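Local coordinates for Tol-Pal system protein TolB (PDB 7MX5), which probably takes part, within the periplasmic Tol-Pal system, in outer membrane invagination during cell division and in maintaining the integrity of that membrane, at residues V329-I334 / P351-N356; M359-T364 / G370-M375. All coordinates share one frame; numbering follows the deposited sequence.

Contact 1. Residues V329-I334 / P351-N356; sequences VAIQDI and PSFSPN
I331 and F353 reach for each other from opposite directions across the interface between two sheets, and the methyl CD1 of I331 stops 3.8 Å from CZ of the F353 ring. The isoleucine gets there by placing CG1 anti to its carbonyl carbon (chi1 -55°) and bending again at chi2, which carries CD1 out toward the phenylalanine. Nearer the start of both segments, V329 and P351 each point toward the opposite segment, and CG1 of V329 lies 4.4 Å from CG of the proline. No hydrogen bond crosses here. This light, wholly apolar contact is where two successive blades of the TolB beta-propeller face each other: strand 328-333 belongs to the blade spanning 304-344, strand 352-353 to the next. F353 also lies on K315 and A317 of strand 315-320; A317 touches I331 as well, and V329 also touches Y362 of the second blade. Beyond the strand, polar groups shape the turn. S354 OG donates to N356 OD1 over 2.6 Å, approaching from 32° out of the carbonyl plane, and the same OD1 receives Q358 N, as in an Asx turn. N356 ND2 and N in turn bond P129 O and D131 OD2.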
# COMPACT_ATOMS: atom_id res chain seq x y z
N VAL A 329 -1.74 9.46 -11.99
CA VAL A 329 -1.37 9.38 -10.58
C VAL A 329 -0.26 10.39 -10.34
O VAL A 329 0.78 10.36 -11.01
CB VAL A 329 -0.92 7.96 -10.20
CG1 VAL A 329 -0.46 7.92 -8.75
CG2 VAL A 329 -2.05 6.97 -10.43
N ALA A 330 -0.49 11.31 -9.41
CA ALA A 330 0.45 12.40 -9.15
C ALA A 330 0.79 12.47 -7.67
O ALA A 330 0.03 12.01 -6.81
CB ALA A 330 -0.11 13.75 -9.62
N ILE A 331 1.95 13.05 -7.39
CA ILE A 331 2.44 13.24 -6.03
C ILE A 331 2.73 14.73 -5.85
O ILE A 331 3.53 15.31 -6.59
CB ILE A 331 3.71 12.41 -5.75
CG1 ILE A 331 3.46 10.93 -6.05
CG2 ILE A 331 4.16 12.60 -4.31
CD1 ILE A 331 2.35 10.32 -5.22
N GLN A 332 2.07 15.34 -4.87
CA GLN A 332 2.31 16.74 -4.52
C GLN A 332 2.97 16.81 -3.15
O GLN A 332 2.51 16.19 -2.20
CB GLN A 332 1.01 17.54 -4.51
CG GLN A 332 1.22 19.03 -4.26
CD GLN A 332 -0.07 19.81 -4.16
OE1 GLN A 332 -0.70 20.12 -5.17
NE2 GLN A 332 -0.46 20.16 -2.94
N ASP A 333 4.06 17.58 -3.07
CA ASP A 333 4.70 17.85 -1.80
C ASP A 333 3.89 18.90 -1.04
O ASP A 333 3.56 19.96 -1.59
CB ASP A 333 6.13 18.33 -2.01
CG ASP A 333 7.01 18.11 -0.79
OD1 ASP A 333 6.94 18.94 0.14
OD2 ASP A 333 7.77 17.12 -0.77
N ILE A 334 3.57 18.61 0.22
CA ILE A 334 2.74 19.52 1.00
C ILE A 334 3.52 20.78 1.38
O ILE A 334 2.99 21.89 1.37
CB ILE A 334 2.18 18.80 2.23
CG1 ILE A 334 1.11 17.79 1.81
CG2 ILE A 334 1.60 19.80 3.23
CD1 ILE A 334 0.89 16.68 2.81
N PRO A 351 -5.39 6.46 -4.91
CA PRO A 351 -4.19 5.65 -4.68
C PRO A 351 -4.00 5.43 -3.18
O PRO A 351 -4.80 5.87 -2.36
CB PRO A 351 -3.06 6.50 -5.28
CG PRO A 351 -3.70 7.80 -5.73
CD PRO A 351 -5.07 7.87 -5.15
N SER A 352 -2.91 4.74 -2.84
CA SER A 352 -2.63 4.44 -1.44
C SER A 352 -1.12 4.40 -1.23
O SER A 352 -0.42 3.67 -1.93
CB SER A 352 -3.27 3.12 -1.02
OG SER A 352 -3.44 3.06 0.39
N PHE A 353 -0.64 5.17 -0.26
CA PHE A 353 0.77 5.23 0.06
C PHE A 353 1.20 4.00 0.86
O PHE A 353 0.44 3.47 1.68
CB PHE A 353 1.10 6.49 0.86
CG PHE A 353 1.61 7.63 0.03
CD1 PHE A 353 2.81 7.52 -0.66
CD2 PHE A 353 0.90 8.81 -0.05
CE1 PHE A 353 3.29 8.57 -1.42
CE2 PHE A 353 1.38 9.87 -0.81
CZ PHE A 353 2.57 9.75 -1.49
N SER A 354 2.42 3.55 0.61
CA SER A 354 3.01 2.54 1.46
C SER A 354 3.48 3.18 2.77
O SER A 354 3.76 4.38 2.81
CB SER A 354 4.18 1.86 0.76
OG SER A 354 5.27 2.75 0.59
N PRO A 355 3.56 2.40 3.85
CA PRO A 355 3.95 2.98 5.15
C PRO A 355 5.25 3.78 5.12
O PRO A 355 5.36 4.76 5.86
CB PRO A 355 4.08 1.75 6.06
CG PRO A 355 3.17 0.74 5.46
CD PRO A 355 3.07 1.01 3.99
N ASN A 356 6.22 3.40 4.30
CA ASN A 356 7.48 4.14 4.23
C ASN A 356 7.41 5.33 3.27
O ASN A 356 8.39 6.08 3.18
CB ASN A 356 8.63 3.21 3.83
CG ASN A 356 8.45 2.58 2.45
OD1 ASN A 356 7.63 3.01 1.65
ND2 ASN A 356 9.23 1.54 2.18

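Contact 2. Residues M359-T364 / G370-M375; sequences MVVYAT and GLLSIM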
# COMPACT_ATOMS: atom_id res chain seq x y z
N MET A 359 6.60 3.87 -1.85
CA MET A 359 5.78 3.17 -2.83
C MET A 359 4.36 3.73 -2.82
O MET A 359 3.95 4.43 -1.89
CB MET A 359 5.75 1.66 -2.55
CG MET A 359 7.05 0.93 -2.84
SD MET A 359 7.42 0.84 -4.60
CE MET A 359 9.04 0.08 -4.56
N VAL A 360 3.62 3.41 -3.87
CA VAL A 360 2.21 3.79 -3.97
C VAL A 360 1.50 2.75 -4.82
O VAL A 360 2.02 2.31 -5.85
CB VAL A 360 2.04 5.21 -4.54
CG1 VAL A 360 2.72 5.34 -5.89
CG2 VAL A 360 0.56 5.58 -4.65
N VAL A 361 0.32 2.33 -4.37
CA VAL A 361 -0.49 1.35 -5.09
C VAL A 361 -1.74 2.04 -5.61
O VAL A 361 -2.27 2.97 -4.99
CB VAL A 361 -0.85 0.14 -4.19
CG1 VAL A 361 -1.75 0.56 -3.04
CG2 VAL A 361 -1.49 -0.97 -5.01
N TYR A 362 -2.19 1.60 -6.78
CA TYR A 362 -3.37 2.16 -7.42
C TYR A 362 -3.94 1.13 -8.38
O TYR A 362 -3.26 0.19 -8.78
CB TYR A 362 -3.05 3.47 -8.15
CG TYR A 362 -2.04 3.32 -9.27
CD1 TYR A 362 -0.69 3.20 -9.00
CD2 TYR A 362 -2.45 3.30 -10.60
CE1 TYR A 362 0.23 3.06 -10.02
CE2 TYR A 362 -1.54 3.17 -11.63
CZ TYR A 362 -0.20 3.05 -11.33
OH TYR A 362 0.72 2.91 -12.35
N ALA A 363 -5.21 1.33 -8.74
CA ALA A 363 -5.91 0.44 -9.65
C ALA A 363 -5.95 1.06 -11.04
O ALA A 363 -6.30 2.24 -11.19
CB ALA A 363 -7.33 0.16 -9.15
N THR A 364 -5.60 0.27 -12.05
CA THR A 364 -5.60 0.73 -13.43
C THR A 364 -5.92 -0.45 -14.34
O THR A 364 -6.25 -1.54 -13.87
CB THR A 364 -4.25 1.38 -13.79
OG1 THR A 364 -4.26 1.80 -15.16
CG2 THR A 364 -3.12 0.38 -13.58
N GLY A 370 -7.75 -5.87 -15.65
CA GLY A 370 -7.87 -4.94 -14.55
C GLY A 370 -6.92 -5.34 -13.44
O GLY A 370 -7.02 -6.45 -12.91
N LEU A 371 -5.98 -4.47 -13.09
CA LEU A 371 -4.86 -4.86 -12.24
C LEU A 371 -4.55 -3.76 -11.23
O LEU A 371 -4.99 -2.62 -11.36
CB LEU A 371 -3.62 -5.16 -13.08
CG LEU A 371 -3.17 -4.09 -14.08
CD1 LEU A 371 -2.17 -3.13 -13.46
CD2 LEU A 371 -2.59 -4.73 -15.33
N LEU A 372 -3.76 -4.14 -10.23
CA LEU A 372 -3.15 -3.20 -9.31
C LEU A 372 -1.72 -2.93 -9.75
O LEU A 372 -1.02 -3.83 -10.24
CB LEU A 372 -3.14 -3.75 -7.88
CG LEU A 372 -4.46 -3.85 -7.12
CD1 LEU A 372 -4.20 -4.11 -5.64
CD2 LEU A 372 -5.30 -2.60 -7.31
N SER A 373 -1.28 -1.69 -9.60
CA SER A 373 0.08 -1.30 -9.93
C SER A 373 0.72 -0.63 -8.72
O SER A 373 0.09 0.18 -8.04
CB SER A 373 0.12 -0.34 -11.13
OG SER A 373 0.18 -1.06 -12.35
N ILE A 374 1.97 -0.99 -8.45
CA ILE A 374 2.75 -0.40 -7.36
C ILE A 374 3.93 0.32 -7.99
O ILE A 374 4.71 -0.28 -8.74
CB ILE A 374 3.22 -1.46 -6.35
CG1 ILE A 374 2.09 -1.81 -5.39
CG2 ILE A 374 4.42 -0.95 -5.57
CD1 ILE A 374 2.15 -3.22 -4.85
N MET A 375 4.06 1.61 -7.69
CA MET A 375 5.10 2.44 -8.27
C MET A 375 5.89 3.13 -7.16
O MET A 375 5.33 3.52 -6.14
CB MET A 375 4.51 3.50 -9.21
CG MET A 375 4.59 3.12 -10.67
SD MET A 375 4.51 4.52 -11.79
CE MET A 375 6.17 5.16 -11.67
O HOH W 1 0.84 1.08 -14.85
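The side chain of S373 lies across the ring of Y362, its CB 3.8 Å from the ring centroid and 29° off the normal, a CH-pi contact over one face. The tyrosine takes this position because CG sits between its backbone N and carbonyl carbon (chi1 62°), turning the ring across the neighbouring strand; CB of M375 meets the ring edge. On the same face of the sheet, T364 and L371 run side by side, CG2 of the threonine 3.6 Å from CD1 of the leucine. V361 and I374 share the other face and cross obliquely, CG2 against CG1 at 3.7 Å, while the side chains of M359 and I374 cross at about a right angle, SD 3.6 Å from CG2. Underneath is an antiparallel beta hairpin inside one propeller blade, where V360-M375, Y362-S373 and T364-L371 are hydrogen-bonded pairs, each with two backbone bonds. Further out, S373 OG bonds N384 OD1 on strand 382-386, and a water 3.1 Å from Y362 OH gives the same OG only a weak bond. T364 OG1 bonds S346 N. On the other face V361 and L372 touch P395 on strand 391-397.

Contact 1 lies between blades and contact 2 within one, and strand 359-366, the sheet neighbour of strand 352-353, carries the link between them. Their centres are about 12 Å apart, yet they touch directly: S352 N and V361 O are 2.9 Å apart, a probable hydrogen bond that sets strand 352-353 beside the hairpin. At the turn between these strands S354 OG lies 3.0 Å from M359 N, a second probable bond. CD1 of F353 packs 3.5 Å from M359 O. The face bearing V360, Y362 and M375 continues the interface of contact 1, since these residues meet L342 or T343 of the preceding blade.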